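Local coordinates for protein beta-galacturonidase (Eisenbergiella tayi, PDB 6NCW) that acts as a family 2 glycoside hydrolase, a beta-galacturonidase whose active site binds galacturonate and which probably cleaves beta-linked hexuronides, at residues L152-F157 against K169-V174; L230-A235 against D246-V251. All blocks are in the same frame, centred on the assembly; numbering follows the deposited sequence.

Interaction 1: residues L152-F157 against K169-V174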
loop_
_atom_site.group_PDB
_atom_site.type_symbol
_atom_site.label_atom_id
_atom_site.label_comp_id
_atom_site.label_asym_id
_atom_site.label_seq_id
_atom_site.Cartn_x
_atom_site.Cartn_y
_atom_site.Cartn_z
ATOM N N LEU A 152 42.837 -31.720 -11.535
ATOM C CA LEU A 152 41.577 -32.454 -11.571
ATOM C C LEU A 152 40.458 -31.519 -12.034
ATOM O O LEU A 152 40.093 -30.574 -11.330
ATOM C CB LEU A 152 41.289 -33.040 -10.193
ATOM C CG LEU A 152 42.376 -34.043 -9.784
ATOM C CD1 LEU A 152 42.125 -34.670 -8.425
ATOM C CD2 LEU A 152 42.485 -35.122 -10.849
ATOM N N SER A 153 39.906 -31.795 -13.217
ATOM C CA SER A 153 38.865 -30.957 -13.803
ATOM C C SER A 153 37.490 -31.193 -13.159
ATOM O O SER A 153 36.745 -30.236 -12.927
ATOM C CB SER A 153 38.821 -31.201 -15.308
ATOM O OG SER A 153 37.604 -30.742 -15.857
ATOM N N TRP A 154 37.132 -32.442 -12.864
ATOM C CA TRP A 154 35.908 -32.767 -12.133
ATOM C C TRP A 154 35.979 -34.217 -11.664
ATOM O O TRP A 154 36.813 -34.996 -12.135
ATOM C CB TRP A 154 34.636 -32.543 -12.978
ATOM C CG TRP A 154 34.605 -33.184 -14.377
ATOM C CD1 TRP A 154 34.839 -32.555 -15.564
ATOM C CD2 TRP A 154 34.306 -34.559 -14.711
ATOM N NE1 TRP A 154 34.722 -33.438 -16.608
ATOM C CE2 TRP A 154 34.385 -34.672 -16.114
ATOM C CE3 TRP A 154 33.995 -35.703 -13.957
ATOM C CZ2 TRP A 154 34.155 -35.882 -16.786
ATOM C CZ3 TRP A 154 33.760 -36.904 -14.629
ATOM C CH2 TRP A 154 33.848 -36.983 -16.029
ATOM N N ILE A 155 35.111 -34.552 -10.706
ATOM C CA ILE A 155 34.869 -35.917 -10.249
ATOM C C ILE A 155 33.351 -36.135 -10.162
ATOM O O ILE A 155 32.631 -35.275 -9.648
ATOM C CB ILE A 155 35.554 -36.181 -8.891
ATOM C CG1 ILE A 155 35.196 -37.566 -8.350
ATOM C CG2 ILE A 155 35.197 -35.101 -7.879
ATOM C CD1 ILE A 155 36.090 -38.001 -7.203
ATOM N N HIS A 156 32.871 -37.264 -10.692
ATOM C CA HIS A 156 31.463 -37.649 -10.660
ATOM C C HIS A 156 31.319 -38.970 -9.927
ATOM O O HIS A 156 31.900 -39.978 -10.341
ATOM C CB HIS A 156 30.879 -37.792 -12.067
ATOM C CG HIS A 156 30.792 -36.507 -12.817
ATOM N ND1 HIS A 156 30.462 -36.447 -14.156
ATOM C CD2 HIS A 156 30.980 -35.228 -12.417
ATOM C CE1 HIS A 156 30.461 -35.187 -14.550
ATOM N NE2 HIS A 156 30.770 -34.427 -13.514
ATOM N N PHE A 157 30.521 -38.971 -8.868
ATOM C CA PHE A 157 30.246 -40.164 -8.087
ATOM C C PHE A 157 28.803 -40.579 -8.312
ATOM O O PHE A 157 27.904 -39.734 -8.311
ATOM C CB PHE A 157 30.479 -39.910 -6.594
ATOM C CG PHE A 157 30.104 -41.071 -5.725
ATOM C CD1 PHE A 157 30.973 -42.153 -5.583
ATOM C CD2 PHE A 157 28.877 -41.095 -5.072
ATOM C CE1 PHE A 157 30.622 -43.235 -4.797
ATOM C CE2 PHE A 157 28.522 -42.169 -4.275
ATOM C CZ PHE A 157 29.397 -43.241 -4.135
ATOM N N LYS A 169 30.474 -45.862 -7.688
ATOM C CA LYS A 169 31.418 -45.748 -8.788
ATOM C C LYS A 169 31.857 -44.291 -8.887
ATOM O O LYS A 169 31.031 -43.387 -8.754
ATOM C CB LYS A 169 30.748 -46.232 -10.086
ATOM C CG LYS A 169 31.462 -45.916 -11.371
ATOM C CD LYS A 169 30.651 -46.410 -12.572
ATOM C CE LYS A 169 29.423 -45.535 -12.814
ATOM N NZ LYS A 169 28.870 -45.689 -14.200
ATOM N N ALA A 170 33.150 -44.057 -9.089
ATOM C CA ALA A 170 33.697 -42.714 -9.218
ATOM C C ALA A 170 34.380 -42.557 -10.570
ATOM O O ALA A 170 35.033 -43.479 -11.057
ATOM C CB ALA A 170 34.695 -42.402 -8.112
ATOM N N GLU A 171 34.223 -41.391 -11.180
ATOM C CA GLU A 171 34.845 -41.097 -12.459
ATOM C C GLU A 171 35.491 -39.733 -12.325
ATOM O O GLU A 171 34.871 -38.797 -11.809
ATOM C CB GLU A 171 33.828 -41.121 -13.603
ATOM C CG GLU A 171 34.423 -40.891 -14.988
ATOM C CD GLU A 171 33.369 -40.896 -16.103
ATOM O OE1 GLU A 171 33.666 -40.389 -17.209
ATOM O OE2 GLU A 171 32.248 -41.410 -15.877
ATOM N N ILE A 172 36.746 -39.633 -12.739
ATOM C CA ILE A 172 37.527 -38.426 -12.544
ATOM C C ILE A 172 38.120 -38.021 -13.874
ATOM O O ILE A 172 38.584 -38.873 -14.637
ATOM C CB ILE A 172 38.639 -38.636 -11.501
ATOM C CG1 ILE A 172 38.036 -39.239 -10.248
ATOM C CG2 ILE A 172 39.307 -37.323 -11.166
ATOM C CD1 ILE A 172 38.920 -39.127 -9.089
ATOM N N CYS A 173 38.119 -36.722 -14.140
ATOM C CA CYS A 173 38.672 -36.159 -15.358
ATOM C C CYS A 173 39.928 -35.368 -15.010
ATOM O O CYS A 173 39.888 -34.494 -14.139
ATOM C CB CYS A 173 37.634 -35.268 -16.034
ATOM S SG CYS A 173 38.078 -34.737 -17.650
ATOM N N VAL A 174 41.045 -35.690 -15.665
ATOM C CA VAL A 174 42.322 -35.030 -15.413
ATOM C C VAL A 174 42.768 -34.339 -16.691
ATOM O O VAL A 174 42.667 -34.903 -17.787
ATOM C CB VAL A 174 43.405 -36.015 -14.923
ATOM C CG1 VAL A 174 44.556 -35.257 -14.263
ATOM C CG2 VAL A 174 42.813 -37.022 -13.956
HETATM O O HOH W 1 30.165 -41.818 -11.640
HETATM O O HOH W 2 30.176 -39.174 -15.024
#
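Trp154 and Cys173 meet on one face of an antiparallel strand pair. Cys173 CB lies over the five-membered ring of Trp154, 3.5 Å from its centroid, a CH-pi contact. Cys173 SG adds an oblique sulfur-aromatic contact. Trp154 CG lies between the backbone N and the carbonyl carbon (chi1 51°), which leans the indole over the partner strand. His156 CE1 lies near the rim of the opposite face, and Trp154 CE3 sits 3.3 Å above the plane of the His156 ring, over its centre.

Backbone bonds include Cys173 N to Trp154 O at 3.0 Å and His156 N to Glu171 O at 2.8 Å. Ser153 N reaches Cys173 O at a beta bulge. A water links His156 ND1 to Glu171 OE2.

The other face is apolar. Ile155 CD1 meets Ile172 CD1 at 3.6 Å, and Leu152 CD2 packs on Val174 CG2 at 3.7 Å.

This hairpin belongs to the immunoglobulin-like beta-sandwich. Strand 207-216 pairs along the other edge of 169-174, the central strand, and the apolar face packs on strands 182-190, 227-238 and 245-251. His156 NE2 bonds to Thr362 O of helix 349-364 and its ring stacks on Tyr365; Asn366, just beyond, bonds Ile155 O and Phe157 N.

Interaction 2: residues L230-A235 against D246-V251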
loop_
_atom_site.group_PDB
_atom_site.type_symbol
_atom_site.label_atom_id
_atom_site.label_comp_id
_atom_site.label_asym_id
_atom_site.label_seq_id
_atom_site.Cartn_x
_atom_site.Cartn_y
_atom_site.Cartn_z
ATOM N N LEU A 230 25.335 -36.522 4.127
ATOM C CA LEU A 230 26.261 -36.197 3.055
ATOM C C LEU A 230 27.661 -36.695 3.401
ATOM O O LEU A 230 28.027 -36.817 4.573
ATOM C CB LEU A 230 26.314 -34.674 2.790
ATOM C CG LEU A 230 24.986 -33.995 2.443
ATOM C CD1 LEU A 230 25.137 -32.473 2.378
ATOM C CD2 LEU A 230 24.494 -34.551 1.129
ATOM N N TYR A 231 28.452 -36.962 2.368
ATOM C CA TYR A 231 29.845 -37.340 2.533
ATOM C C TYR A 231 30.732 -36.483 1.649
ATOM O O TYR A 231 30.393 -36.215 0.496
ATOM C CB TYR A 231 30.071 -38.805 2.172
ATOM C CG TYR A 231 29.357 -39.790 3.060
ATOM C CD1 TYR A 231 29.959 -40.271 4.208
ATOM C CD2 TYR A 231 28.091 -40.247 2.743
ATOM C CE1 TYR A 231 29.317 -41.183 5.025
ATOM C CE2 TYR A 231 27.431 -41.155 3.548
ATOM C CZ TYR A 231 28.058 -41.630 4.688
ATOM O OH TYR A 231 27.427 -42.542 5.497
ATOM N N LEU A 232 31.897 -36.100 2.166
ATOM C CA LEU A 232 32.906 -35.502 1.305
ATOM C C LEU A 232 33.624 -36.599 0.529
ATOM O O LEU A 232 34.066 -37.596 1.111
ATOM C CB LEU A 232 33.907 -34.689 2.125
ATOM C CG LEU A 232 33.306 -33.572 2.974
ATOM C CD1 LEU A 232 34.272 -33.145 4.054
ATOM C CD2 LEU A 232 32.950 -32.404 2.077
ATOM N N ILE A 233 33.720 -36.434 -0.788
ATOM C CA ILE A 233 34.530 -37.301 -1.629
ATOM C C ILE A 233 35.774 -36.515 -2.004
ATOM O O ILE A 233 35.683 -35.357 -2.434
ATOM C CB ILE A 233 33.762 -37.816 -2.866
ATOM C CG1 ILE A 233 34.635 -38.758 -3.687
ATOM C CG2 ILE A 233 33.240 -36.678 -3.756
ATOM C CD1 ILE A 233 33.866 -39.532 -4.745
ATOM N N THR A 234 36.943 -37.120 -1.785
ATOM C CA THR A 234 38.220 -36.460 -2.025
ATOM C C THR A 234 39.023 -37.221 -3.072
ATOM O O THR A 234 39.147 -38.450 -3.003
ATOM C CB THR A 234 39.026 -36.341 -0.731
ATOM O OG1 THR A 234 38.211 -35.725 0.273
ATOM C CG2 THR A 234 40.257 -35.482 -0.960
ATOM N N ALA A 235 39.580 -36.492 -4.026
ATOM C CA ALA A 235 40.486 -37.067 -5.006
ATOM C C ALA A 235 41.805 -36.310 -4.944
ATOM O O ALA A 235 41.831 -35.089 -5.141
ATOM C CB ALA A 235 39.887 -37.016 -6.412
ATOM N N ASP A 246 44.238 -31.599 -5.788
ATOM C CA ASP A 246 43.047 -32.270 -5.283
ATOM C C ASP A 246 41.776 -31.661 -5.867
ATOM O O ASP A 246 41.781 -30.601 -6.506
ATOM C CB ASP A 246 42.980 -32.256 -3.742
ATOM C CG ASP A 246 42.827 -30.858 -3.143
ATOM O OD1 ASP A 246 42.948 -29.817 -3.847
ATOM O OD2 ASP A 246 42.586 -30.806 -1.918
ATOM N N ILE A 247 40.678 -32.383 -5.652
ATOM C CA ILE A 247 39.324 -31.857 -5.779
ATOM C C ILE A 247 38.494 -32.527 -4.697
ATOM O O ILE A 247 38.671 -33.720 -4.412
ATOM C CB ILE A 247 38.733 -32.097 -7.187
ATOM C CG1 ILE A 247 37.451 -31.287 -7.373
ATOM C CG2 ILE A 247 38.462 -33.578 -7.421
ATOM C CD1 ILE A 247 37.078 -31.091 -8.809
ATOM N N ILE A 248 37.638 -31.746 -4.042
ATOM C CA ILE A 248 36.744 -32.245 -3.003
ATOM C C ILE A 248 35.314 -31.880 -3.394
ATOM O O ILE A 248 35.047 -30.737 -3.778
ATOM C CB ILE A 248 37.101 -31.662 -1.625
ATOM C CG1 ILE A 248 38.597 -31.863 -1.326
ATOM C CG2 ILE A 248 36.276 -32.314 -0.553
ATOM C CD1 ILE A 248 39.079 -31.148 -0.060
ATOM N N ASP A 249 34.400 -32.851 -3.306
ATOM C CA ASP A 249 32.988 -32.614 -3.586
ATOM C C ASP A 249 32.146 -33.240 -2.480
ATOM O O ASP A 249 32.700 -33.723 -1.488
ATOM C CB ASP A 249 32.615 -33.165 -4.968
ATOM C CG ASP A 249 31.599 -32.274 -5.704
ATOM O OD1 ASP A 249 30.576 -31.881 -5.085
ATOM O OD2 ASP A 249 31.830 -31.969 -6.896
ATOM N N ARG A 250 30.822 -33.229 -2.613
ATOM C CA ARG A 250 29.944 -33.872 -1.637
ATOM C C ARG A 250 28.943 -34.776 -2.332
ATOM O O ARG A 250 28.426 -34.438 -3.399
ATOM C CB ARG A 250 29.178 -32.864 -0.792
ATOM C CG ARG A 250 29.903 -32.422 0.441
ATOM C CD ARG A 250 28.962 -31.815 1.449
ATOM N NE ARG A 250 28.045 -30.882 0.799
ATOM C CZ ARG A 250 27.413 -29.894 1.425
ATOM N NH1 ARG A 250 27.604 -29.686 2.722
ATOM N NH2 ARG A 250 26.593 -29.113 0.749
ATOM N N VAL A 251 28.644 -35.910 -1.702
ATOM C CA VAL A 251 27.744 -36.901 -2.270
ATOM C C VAL A 251 26.735 -37.306 -1.209
ATOM O O VAL A 251 26.924 -37.079 -0.011
ATOM C CB VAL A 251 28.488 -38.154 -2.809
ATOM C CG1 VAL A 251 29.561 -37.759 -3.817
ATOM C CG2 VAL A 251 29.086 -38.953 -1.669
#
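Leu230 CG stands anti to its own carbonyl carbon (chi1 -57°), and the Arg250 side chain bends at chi3 (-45°). Together these bring Leu230 CD1 over the centre of one face of the guanidinium group, 3.6 Å from Arg250 CZ. The methyl rests on that face, while Arg250 NH1 forms a salt bridge with Glu325 and NH2 a long, weak ion pair with Asp321. Nearer the backbone, Arg250 CG is met by Leu232 CD2 at 3.5 Å.

Thr234 and Ile248 continue this face, lying side by side with Thr234 CG2 4.0 Å from Ile248 CG1. The other face carries Ile233 CG2 against Val251 CG1 at 3.8 Å and Ala235 CB against Ile247 CG2 at 3.9 Å.

Six backbone bonds join the strands, two for each of the pairs Tyr231-Val251, Ile233-Asp249 and Ala235-Ile247. In the bond from Ile233 N to Asp249 O, 3.0 Å long, the donor stands 46° out of the carbonyl plane and so not on a lone pair. Asp249 OD1 accepts the N-H of the following residue, Arg250 N, at 2.8 Å through its anti lone pair.

The pair is a beta hairpin of the immunoglobulin-like domain. Strand 182-190 flanks 230-235 on its other edge, and Ile248 pairs by backbone with Thr7 of the N-terminal segment. The face with Ile233, Ala235 and Val251 packs on strand 150-162. At the Leu230 end, helix 317-326 of the TIM barrel domain contributes Glu325 and touches Leu230.

Overall arrangement
Interaction 1 and interaction 2 are two antiparallel hairpins of one immunoglobulin-like beta-sandwich, with centres about 10 Å apart. Along the chain, the hairpin of interaction 1 closes before that of interaction 2 opens. Each belongs to a different sheet, and the sheets face each other across a shared apolar core. Ile172 CD1 packs on Ala235 CB at 3.5 Å, Ile155 CG2 on Ile247 CG2 at 3.6 Å, and Phe157 CD2 on Val251 CG1 at 3.6 Å. Both lie away from the galacturonate-binding residues. They help form the sandwich and join it to the neighbouring catalytic barrel, through Asn366 and Thr362 in interaction 1 and Glu325 in interaction 2.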